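Local coordinates for protein ADP-ribosylating toxin CARDS (Mycoplasma pneumoniae, PDB 4TLV) that transfers ADP-ribose from NAD(+) to multiple target proteins and causes vacuolization of mammalian cells as the main virulence factor of its bacterium, at residues F493-L498 with W508-K513; Q489-L494 with H514-D519. One frame throughout, in Å; residues are numbered along the deposited sequence.

Interaction 1. Residues F493-L498 with W508-K513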
ATOM      1  N   PHE A 493      -8.828   6.232 -20.021  1.00 13.82           N
ATOM      2  CA  PHE A 493      -8.524   7.270 -19.027  1.00 16.10           C
ATOM      3  C   PHE A 493      -9.530   8.425 -19.036  1.00 18.34           C
ATOM      4  O   PHE A 493      -9.983   8.872 -20.102  1.00 16.44           O
ATOM      5  CB  PHE A 493      -7.126   7.822 -19.287  1.00 13.35           C
ATOM      6  CG  PHE A 493      -6.032   6.802 -19.096  1.00 16.84           C
ATOM      7  CD1 PHE A 493      -5.740   5.874 -20.091  1.00 15.23           C
ATOM      8  CD2 PHE A 493      -5.320   6.754 -17.909  1.00 14.28           C
ATOM      9  CE1 PHE A 493      -4.731   4.925 -19.904  1.00 15.71           C
ATOM     10  CE2 PHE A 493      -4.319   5.810 -17.709  1.00 12.68           C
ATOM     11  CZ  PHE A 493      -4.019   4.896 -18.711  1.00 14.81           C
ATOM     12  N   LEU A 494      -9.854   8.914 -17.848  1.00 14.45           N
ATOM     13  CA  LEU A 494     -10.863   9.956 -17.677  1.00 13.02           C
ATOM     14  C   LEU A 494     -10.279  11.276 -18.133  1.00 13.15           C
ATOM     15  O   LEU A 494      -9.225  11.701 -17.651  1.00 13.91           O
ATOM     16  CB  LEU A 494     -11.302  10.031 -16.204  1.00 15.27           C
ATOM     17  CG  LEU A 494     -12.393  11.065 -15.870  1.00 15.34           C
ATOM     18  CD1 LEU A 494     -13.669  10.739 -16.644  1.00 18.13           C
ATOM     19  CD2 LEU A 494     -12.664  11.100 -14.389  1.00 13.67           C
ATOM     20  N   HIS A 495     -10.945  11.919 -19.092  1.00 15.21           N
ATOM     21  CA  HIS A 495     -10.409  13.120 -19.719  1.00 12.40           C
ATOM     22  C   HIS A 495     -11.358  14.322 -19.612  1.00 16.92           C
ATOM     23  O   HIS A 495     -12.536  14.233 -19.976  1.00 15.86           O
ATOM     24  CB  HIS A 495     -10.086  12.844 -21.198  1.00 14.08           C
ATOM     25  CG  HIS A 495      -9.480  14.009 -21.916  1.00 18.69           C
ATOM     26  ND1 HIS A 495     -10.073  14.597 -23.011  1.00 19.73           N
ATOM     27  CD2 HIS A 495      -8.336  14.700 -21.693  1.00 18.28           C
ATOM     28  CE1 HIS A 495      -9.321  15.596 -23.439  1.00 22.55           C
ATOM     29  NE2 HIS A 495      -8.260  15.681 -22.656  1.00 20.67           N
ATOM     30  N   ASN A 496     -10.833  15.449 -19.139  1.00 16.76           N
ATOM     31  CA  ASN A 496     -11.619  16.675 -19.043  1.00 20.88           C
ATOM     32  C   ASN A 496     -11.599  17.387 -20.391  1.00 18.14           C
ATOM     33  O   ASN A 496     -10.572  17.407 -21.038  1.00 16.21           O
ATOM     34  CB  ASN A 496     -11.027  17.597 -17.978  1.00 16.46           C
ATOM     35  CG  ASN A 496     -11.585  19.015 -18.052  1.00 20.26           C
ATOM     36  OD1 ASN A 496     -12.821  19.172 -17.636  1.00 21.60           O
ATOM     37  ND2 ASN A 496     -10.906  19.953 -18.484  1.00 18.60           N
ATOM     38  N   LYS A 497     -12.724  17.959 -20.814  1.00 19.33           N
ATOM     39  CA  LYS A 497     -12.758  18.714 -22.082  1.00 25.66           C
ATOM     40  C   LYS A 497     -13.016  20.202 -21.839  1.00 27.93           C
ATOM     41  O   LYS A 497     -12.691  21.051 -22.674  1.00 25.94           O
ATOM     42  CB  LYS A 497     -13.840  18.163 -23.010  1.00 21.19           C
ATOM     43  CG  LYS A 497     -13.607  16.727 -23.443  1.00 25.69           C
ATOM     44  CD  LYS A 497     -14.851  16.129 -24.091  1.00 27.11           C
ATOM     45  CE  LYS A 497     -15.192  16.824 -25.394  1.00 40.14           C
ATOM     46  NZ  LYS A 497     -16.114  15.986 -26.228  1.00 37.08           N
ATOM     47  N   LEU A 498     -13.607  20.500 -20.688  1.00 24.19           N
ATOM     48  CA  LEU A 498     -13.984  21.868 -20.325  1.00 27.29           C
ATOM     49  C   LEU A 498     -12.799  22.799 -20.108  1.00 28.15           C
ATOM     50  O   LEU A 498     -11.833  22.456 -19.417  1.00 20.64           O
ATOM     51  CB  LEU A 498     -14.844  21.857 -19.057  1.00 24.44           C
ATOM     52  CG  LEU A 498     -15.276  23.216 -18.486  1.00 22.90           C
ATOM     53  CD1 LEU A 498     -16.299  23.876 -19.420  1.00 24.83           C
ATOM     54  CD2 LEU A 498     -15.861  23.055 -17.090  1.00 20.94           C
ATOM     55  N   TRP A 508     -19.122  17.594 -21.266  1.00 23.85           N
ATOM     56  CA  TRP A 508     -19.011  16.170 -20.982  1.00 22.54           C
ATOM     57  C   TRP A 508     -17.554  15.794 -20.725  1.00 19.50           C
ATOM     58  O   TRP A 508     -16.639  16.441 -21.237  1.00 22.90           O
ATOM     59  CB  TRP A 508     -19.523  15.359 -22.170  1.00 26.15           C
ATOM     60  CG  TRP A 508     -20.938  15.676 -22.562  1.00 28.54           C
ATOM     61  CD1 TRP A 508     -21.359  16.257 -23.731  1.00 32.46           C
ATOM     62  CD2 TRP A 508     -22.120  15.419 -21.793  1.00 27.41           C
ATOM     63  NE1 TRP A 508     -22.731  16.376 -23.731  1.00 31.85           N
ATOM     64  CE2 TRP A 508     -23.220  15.868 -22.556  1.00 32.62           C
ATOM     65  CE3 TRP A 508     -22.356  14.852 -20.535  1.00 24.88           C
ATOM     66  CZ2 TRP A 508     -24.533  15.771 -22.098  1.00 32.13           C
ATOM     67  CZ3 TRP A 508     -23.657  14.757 -20.086  1.00 28.05           C
ATOM     68  CH2 TRP A 508     -24.731  15.214 -20.864  1.00 29.90           C
ATOM     69  N   VAL A 509     -17.342  14.759 -19.924  1.00 18.69           N
ATOM     70  CA  VAL A 509     -16.027  14.133 -19.843  1.00 17.13           C
ATOM     71  C   VAL A 509     -16.037  12.931 -20.790  1.00 21.63           C
ATOM     72  O   VAL A 509     -17.090  12.543 -21.295  1.00 20.85           O
ATOM     73  CB  VAL A 509     -15.696  13.686 -18.402  1.00 18.67           C
ATOM     74  CG1 VAL A 509     -15.492  14.892 -17.511  1.00 17.22           C
ATOM     75  CG2 VAL A 509     -16.800  12.814 -17.850  1.00 17.53           C
ATOM     76  N   GLU A 510     -14.877  12.339 -21.044  1.00 17.38           N
ATOM     77  CA  GLU A 510     -14.830  11.179 -21.923  1.00 19.26           C
ATOM     78  C   GLU A 510     -13.746  10.229 -21.449  1.00 18.59           C
ATOM     79  O   GLU A 510     -12.880  10.619 -20.666  1.00 16.73           O
ATOM     80  CB  GLU A 510     -14.525  11.618 -23.353  1.00 17.10           C
ATOM     81  CG  GLU A 510     -13.211  12.391 -23.463  1.00 22.56           C
ATOM     82  CD  GLU A 510     -13.028  13.100 -24.802  1.00 26.85           C
ATOM     83  OE1 GLU A 510     -13.700  12.716 -25.782  1.00 23.95           O
ATOM     84  OE2 GLU A 510     -12.201  14.040 -24.867  1.00 27.88           O
ATOM     85  N   TRP A 511     -13.794   8.995 -21.937  1.00 18.77           N
ATOM     86  CA  TRP A 511     -12.815   7.974 -21.568  1.00 15.28           C
ATOM     87  C   TRP A 511     -12.005   7.576 -22.786  1.00 19.41           C
ATOM     88  O   TRP A 511     -12.565   7.056 -23.750  1.00 20.61           O
ATOM     89  CB  TRP A 511     -13.539   6.748 -21.039  1.00 14.70           C
ATOM     90  CG  TRP A 511     -14.286   6.950 -19.755  1.00 17.76           C
ATOM     91  CD1 TRP A 511     -15.601   7.308 -19.601  1.00 17.38           C
ATOM     92  CD2 TRP A 511     -13.766   6.754 -18.438  1.00 17.30           C
ATOM     93  NE1 TRP A 511     -15.920   7.369 -18.264  1.00 18.16           N
ATOM     94  CE2 TRP A 511     -14.811   7.030 -17.532  1.00 20.62           C
ATOM     95  CE3 TRP A 511     -12.513   6.384 -17.941  1.00 15.81           C
ATOM     96  CZ2 TRP A 511     -14.644   6.924 -16.153  1.00 18.58           C
ATOM     97  CZ3 TRP A 511     -12.348   6.292 -16.562  1.00 17.47           C
ATOM     98  CH2 TRP A 511     -13.405   6.557 -15.692  1.00 18.17           C
ATOM     99  N   LEU A 512     -10.695   7.809 -22.750  1.00 17.79           N
ATOM    100  CA  LEU A 512      -9.848   7.648 -23.934  1.00 17.38           C
ATOM    101  C   LEU A 512      -8.649   6.758 -23.665  1.00 18.99           C
ATOM    102  O   LEU A 512      -8.036   6.851 -22.608  1.00 14.76           O
ATOM    103  CB  LEU A 512      -9.299   9.005 -24.368  1.00 15.72           C
ATOM    104  CG  LEU A 512     -10.312  10.117 -24.640  1.00 18.38           C
ATOM    105  CD1 LEU A 512      -9.594  11.438 -24.807  1.00 19.30           C
ATOM    106  CD2 LEU A 512     -11.156   9.788 -25.871  1.00 21.25           C
ATOM    107  N   LYS A 513      -8.265   5.940 -24.641  1.00 18.75           N
ATOM    108  CA  LYS A 513      -6.990   5.227 -24.530  1.00 18.00           C
ATOM    109  C   LYS A 513      -5.870   6.243 -24.498  1.00 17.42           C
ATOM    110  O   LYS A 513      -5.955   7.292 -25.133  1.00 18.45           O
ATOM    111  CB  LYS A 513      -6.799   4.237 -25.681  1.00 20.08           C
ATOM    112  CG  LYS A 513      -7.790   3.098 -25.644  1.00 17.92           C
ATOM    113  CD  LYS A 513      -7.421   2.015 -26.640  1.00 24.79           C
ATOM    114  CE  LYS A 513      -8.411   0.861 -26.570  1.00 26.77           C
ATOM    115  NZ  LYS A 513      -8.018  -0.249 -27.471  1.00 26.83           N
TER
HETATM  116  O   HOH W   1     -15.163  18.044 -19.578  1.00 22.08           O

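Interaction 2. Residues Q489-L494 with H514-D519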
ATOM      1  N   GLN A 489      -5.869  -5.708 -22.245  1.00 21.64           N
ATOM      2  CA  GLN A 489      -5.324  -5.012 -23.414  1.00 20.75           C
ATOM      3  C   GLN A 489      -6.064  -3.717 -23.764  1.00 21.86           C
ATOM      4  O   GLN A 489      -5.761  -3.091 -24.772  1.00 19.38           O
ATOM      5  CB  GLN A 489      -5.312  -5.928 -24.649  1.00 24.28           C
ATOM      6  CG  GLN A 489      -4.248  -7.021 -24.613  1.00 29.93           C
ATOM      7  CD  GLN A 489      -4.592  -8.125 -23.647  1.00 30.02           C
ATOM      8  OE1 GLN A 489      -3.779  -8.508 -22.807  1.00 31.07           O
ATOM      9  NE2 GLN A 489      -5.812  -8.650 -23.760  1.00 29.80           N
ATOM     10  N   ASN A 490      -7.039  -3.325 -22.949  1.00 18.17           N
ATOM     11  CA  ASN A 490      -7.848  -2.157 -23.264  1.00 18.59           C
ATOM     12  C   ASN A 490      -8.116  -1.333 -22.009  1.00 15.21           C
ATOM     13  O   ASN A 490      -8.924  -1.724 -21.176  1.00 15.42           O
ATOM     14  CB  ASN A 490      -9.164  -2.595 -23.905  1.00 20.05           C
ATOM     15  CG  ASN A 490      -8.962  -3.213 -25.285  1.00 23.11           C
ATOM     16  OD1 ASN A 490      -8.748  -2.502 -26.265  1.00 23.01           O
ATOM     17  ND2 ASN A 490      -9.011  -4.543 -25.360  1.00 19.20           N
ATOM     18  N   VAL A 491      -7.424  -0.200 -21.892  1.00 16.52           N
ATOM     19  CA  VAL A 491      -7.520   0.666 -20.716  1.00 14.65           C
ATOM     20  C   VAL A 491      -7.880   2.087 -21.153  1.00 16.14           C
ATOM     21  O   VAL A 491      -7.279   2.622 -22.088  1.00 16.45           O
ATOM     22  CB  VAL A 491      -6.187   0.661 -19.931  1.00 14.56           C
ATOM     23  CG1 VAL A 491      -6.233   1.647 -18.751  1.00 15.64           C
ATOM     24  CG2 VAL A 491      -5.868  -0.756 -19.425  1.00 13.42           C
ATOM     25  N   PHE A 492      -8.867   2.691 -20.479  1.00 16.95           N
ATOM     26  CA  PHE A 492      -9.365   4.018 -20.850  1.00 15.86           C
ATOM     27  C   PHE A 492      -9.247   5.008 -19.702  1.00 15.82           C
ATOM     28  O   PHE A 492      -9.579   4.668 -18.564  1.00 14.95           O
ATOM     29  CB  PHE A 492     -10.835   3.925 -21.279  1.00 15.68           C
ATOM     30  CG  PHE A 492     -11.058   3.010 -22.452  1.00 18.00           C
ATOM     31  CD1 PHE A 492     -11.132   1.636 -22.269  1.00 17.49           C
ATOM     32  CD2 PHE A 492     -11.175   3.522 -23.731  1.00 21.15           C
ATOM     33  CE1 PHE A 492     -11.342   0.794 -23.344  1.00 21.06           C
ATOM     34  CE2 PHE A 492     -11.370   2.679 -24.814  1.00 20.61           C
ATOM     35  CZ  PHE A 492     -11.445   1.317 -24.619  1.00 20.45           C
ATOM     36  N   PHE A 493      -8.828   6.232 -20.021  1.00 13.82           N
ATOM     37  CA  PHE A 493      -8.524   7.270 -19.027  1.00 16.10           C
ATOM     38  C   PHE A 493      -9.530   8.425 -19.036  1.00 18.34           C
ATOM     39  O   PHE A 493      -9.983   8.872 -20.102  1.00 16.44           O
ATOM     40  CB  PHE A 493      -7.126   7.822 -19.287  1.00 13.35           C
ATOM     41  CG  PHE A 493      -6.032   6.802 -19.096  1.00 16.84           C
ATOM     42  CD1 PHE A 493      -5.740   5.874 -20.091  1.00 15.23           C
ATOM     43  CD2 PHE A 493      -5.320   6.754 -17.909  1.00 14.28           C
ATOM     44  CE1 PHE A 493      -4.731   4.925 -19.904  1.00 15.71           C
ATOM     45  CE2 PHE A 493      -4.319   5.810 -17.709  1.00 12.68           C
ATOM     46  CZ  PHE A 493      -4.019   4.896 -18.711  1.00 14.81           C
ATOM     47  N   LEU A 494      -9.854   8.914 -17.848  1.00 14.45           N
ATOM     48  CA  LEU A 494     -10.863   9.956 -17.677  1.00 13.02           C
ATOM     49  C   LEU A 494     -10.279  11.276 -18.133  1.00 13.15           C
ATOM     50  O   LEU A 494      -9.225  11.701 -17.651  1.00 13.91           O
ATOM     51  CB  LEU A 494     -11.302  10.031 -16.204  1.00 15.27           C
ATOM     52  CG  LEU A 494     -12.393  11.065 -15.870  1.00 15.34           C
ATOM     53  CD1 LEU A 494     -13.669  10.739 -16.644  1.00 18.13           C
ATOM     54  CD2 LEU A 494     -12.664  11.100 -14.389  1.00 13.67           C
ATOM     55  N   HIS A 514      -4.815   5.954 -23.743  1.00 16.58           N
ATOM     56  CA  HIS A 514      -3.810   6.960 -23.485  1.00 17.37           C
ATOM     57  C   HIS A 514      -2.580   6.279 -22.884  1.00 16.17           C
ATOM     58  O   HIS A 514      -2.699   5.189 -22.347  1.00 19.00           O
ATOM     59  CB  HIS A 514      -4.395   7.991 -22.517  1.00 13.47           C
ATOM     60  CG  HIS A 514      -3.552   9.217 -22.339  1.00 19.93           C
ATOM     61  ND1 HIS A 514      -3.448  10.196 -23.303  1.00 19.11           N
ATOM     62  CD2 HIS A 514      -2.797   9.635 -21.295  1.00 20.64           C
ATOM     63  CE1 HIS A 514      -2.646  11.153 -22.872  1.00 21.36           C
ATOM     64  NE2 HIS A 514      -2.243  10.840 -21.652  1.00 23.42           N
ATOM     65  N   ASP A 515      -1.414   6.909 -23.006  1.00 15.45           N
ATOM     66  CA  ASP A 515      -0.169   6.392 -22.428  1.00 13.70           C
ATOM     67  C   ASP A 515      -0.196   6.471 -20.876  1.00 16.24           C
ATOM     68  O   ASP A 515      -0.243   7.551 -20.293  1.00 14.88           O
ATOM     69  CB  ASP A 515       1.013   7.180 -22.993  1.00 17.18           C
ATOM     70  CG  ASP A 515       2.364   6.661 -22.516  1.00 17.38           C
ATOM     71  OD1 ASP A 515       2.421   5.785 -21.618  1.00 18.34           O
ATOM     72  OD2 ASP A 515       3.383   7.156 -23.044  1.00 17.90           O
ATOM     73  N   MET A 516      -0.177   5.317 -20.226  1.00 13.61           N
ATOM     74  CA  MET A 516      -0.139   5.251 -18.758  1.00 17.00           C
ATOM     75  C   MET A 516       0.993   6.099 -18.165  1.00 15.43           C
ATOM     76  O   MET A 516       0.844   6.664 -17.091  1.00 14.67           O
ATOM     77  CB  MET A 516      -0.029   3.795 -18.294  1.00 16.06           C
ATOM     78  CG  MET A 516      -0.007   3.620 -16.765  1.00 15.13           C
ATOM     79  SD  MET A 516      -1.598   3.958 -15.990  1.00 16.85           S
ATOM     80  CE  MET A 516      -2.487   2.478 -16.441  1.00 13.44           C
ATOM     81  N   ASN A 517       2.106   6.221 -18.883  1.00 12.75           N
ATOM     82  CA  ASN A 517       3.265   6.971 -18.401  1.00 15.22           C
ATOM     83  C   ASN A 517       3.178   8.481 -18.625  1.00 16.17           C
ATOM     84  O   ASN A 517       4.007   9.226 -18.113  1.00 17.02           O
ATOM     85  CB  ASN A 517       4.551   6.501 -19.090  1.00 14.25           C
ATOM     86  CG  ASN A 517       4.757   4.997 -19.010  1.00 19.49           C
ATOM     87  OD1 ASN A 517       5.044   4.332 -20.020  1.00 21.37           O
ATOM     88  ND2 ASN A 517       4.633   4.459 -17.818  1.00 14.78           N
ATOM     89  N   GLU A 518       2.226   8.928 -19.435  1.00 18.31           N
ATOM     90  CA  GLU A 518       2.160  10.352 -19.769  1.00 21.71           C
ATOM     91  C   GLU A 518       1.816  11.175 -18.514  1.00 16.57           C
ATOM     92  O   GLU A 518       0.911  10.823 -17.761  1.00 18.87           O
ATOM     93  CB  GLU A 518       1.179  10.601 -20.926  1.00 18.95           C
ATOM     94  CG  GLU A 518       1.269  12.006 -21.503  1.00 22.40           C
ATOM     95  CD  GLU A 518       0.532  13.018 -20.651  1.00 24.18           C
ATOM     96  OE1 GLU A 518      -0.512  12.652 -20.058  1.00 23.25           O
ATOM     97  OE2 GLU A 518       1.000  14.173 -20.568  1.00 24.74           O
ATOM     98  N   ASP A 519       2.558  12.256 -18.280  1.00 18.53           N
ATOM     99  CA  ASP A 519       2.528  12.908 -16.974  1.00 20.93           C
ATOM    100  C   ASP A 519       2.490  14.432 -17.046  1.00 24.48           C
ATOM    101  O   ASP A 519       2.801  15.094 -16.070  1.00 23.68           O
ATOM    102  CB  ASP A 519       3.759  12.471 -16.153  1.00 19.31           C
ATOM    103  CG  ASP A 519       3.641  12.829 -14.675  1.00 24.48           C
ATOM    104  OD1 ASP A 519       2.514  12.850 -14.146  1.00 23.36           O
ATOM    105  OD2 ASP A 519       4.681  13.090 -14.043  1.00 29.62           O
TER
HETATM  106  O   HOH W   2      -4.840   3.033 -22.992  1.00 17.65           O

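Interaction 1. Residues F493-L498 with W508-K513
His495 holds its imidazole anti to its own backbone N (chi1 -178°), while Glu510 puts its CG between backbone N and carbonyl carbon (chi1 58°); the two side chains then run side by side off one face of an antiparallel beta hairpin in the beta-trefoil D3 domain. Ring and carboxylate are nearly coplanar, and His495 ND1 donates to Glu510 OE2 at 2.9 Å, in the ring plane and onto the anti lone pair of the oxygen. The carboxylate would be expected to favour a protonated imidazole. Lys497 crosses Glu510 at about a right angle: its aliphatic CG lies 3.4 Å from Glu510 OE2, and its ammonium stays beyond salt-bridge range, adding at most a longer-range attraction.

Backbone bonds join the strands in two hydrogen-bonded pairs, Phe493 with Leu512 and His495 with Glu510. Between them sits the non-hydrogen-bonded pair Leu494 and Trp511, whose side chains share the other face. There the branched leucine suits a broad indole: Leu494 CD1 makes a CH-pi contact over the face of Trp511, 4.1 Å from the centroid of its six-membered ring, and the same methyl meets Val509 CG2 at 3.9 Å. Leu555 and Ile482 extend this apolar layer. Past the paired residues, a water accepts from Lys497 N and donates to Trp508 O, 2.7 Å from each.

Interaction 2. Residues Q489-L494 with H514-D519
Phe493, His514 and Met516 bury most of the surface here, and the phenylalanine ring is the piece around which the other two are arranged. His514 comes at it from the face: the imidazole turns an edge toward the phenyl ring in an edge-to-face pair, with planes 68° apart and centroids 5.9 Å apart. The closest side-chain approach is made by the methylene, His514 CB lying 3.5 Å from Phe493 CD1, and the backbone follows it in, with His514 O 3.2 Å from Phe493 CE1.

Met516 approaches along the rim. Its CG stands anti to the backbone N (chi1 -179°), after which bends at chi2 and chi3 fold the thioether back, laying SD in the plane of the ring, 3.7 Å from Phe493 CE2. This is a Met-aromatic contact at the ring edge, where the polarisable sulfur faces the weakly positive C-H groups; the methyl CE also touches CZ. A flexible, unbranched methionine suits such a place, since its two bends let sulfur and methyl lie along the ring edge.

The loop follows strand 506-512 of the D3 beta-trefoil and is shaped by a type I beta turn from Asp515 to Glu518. Within it, Asp515 OD1 accepts from Asn517 N, forming an Asx turn. Lys481 reaches the carbonyls of Met516 and Glu518 from the adjoining strand 481-485.

Histidine suits position 514 because its CB can pack on Phe493 while its ring N-H still reaches a carboxylate: His514 NE2 donates to Glu518 OE1 at 3.0 Å, almost straight at 174° and in the imidazole plane, which fixes the rotation of the ring. At the strand, a water accepts from His514 N and donates to Val491 O, with 2.6 Å between the water oxygen and Val491 O.

Both interactions use strand 490-495 and share Phe493 and Leu494, and their centres lie about 11 Å apart. In interaction 1 the backbone of Phe493 pairs with strand 506-512; in interaction 2 its ring receives the loop that follows that strand, so a single residue serves two successive pieces of chain. Lys513, which directly precedes His514, bridges the two: its NZ lies 2.7 Å from Asn490 OD1, a probable hydrogen bond, and its CE packs 3.6 Å from Phe492 CZ. Trp511 CE3 likewise approaches Phe492 O at 3.5 Å. All four segments belong to D3, a domain separate from the N-terminal mono-ADP-ribosyltransferase domain.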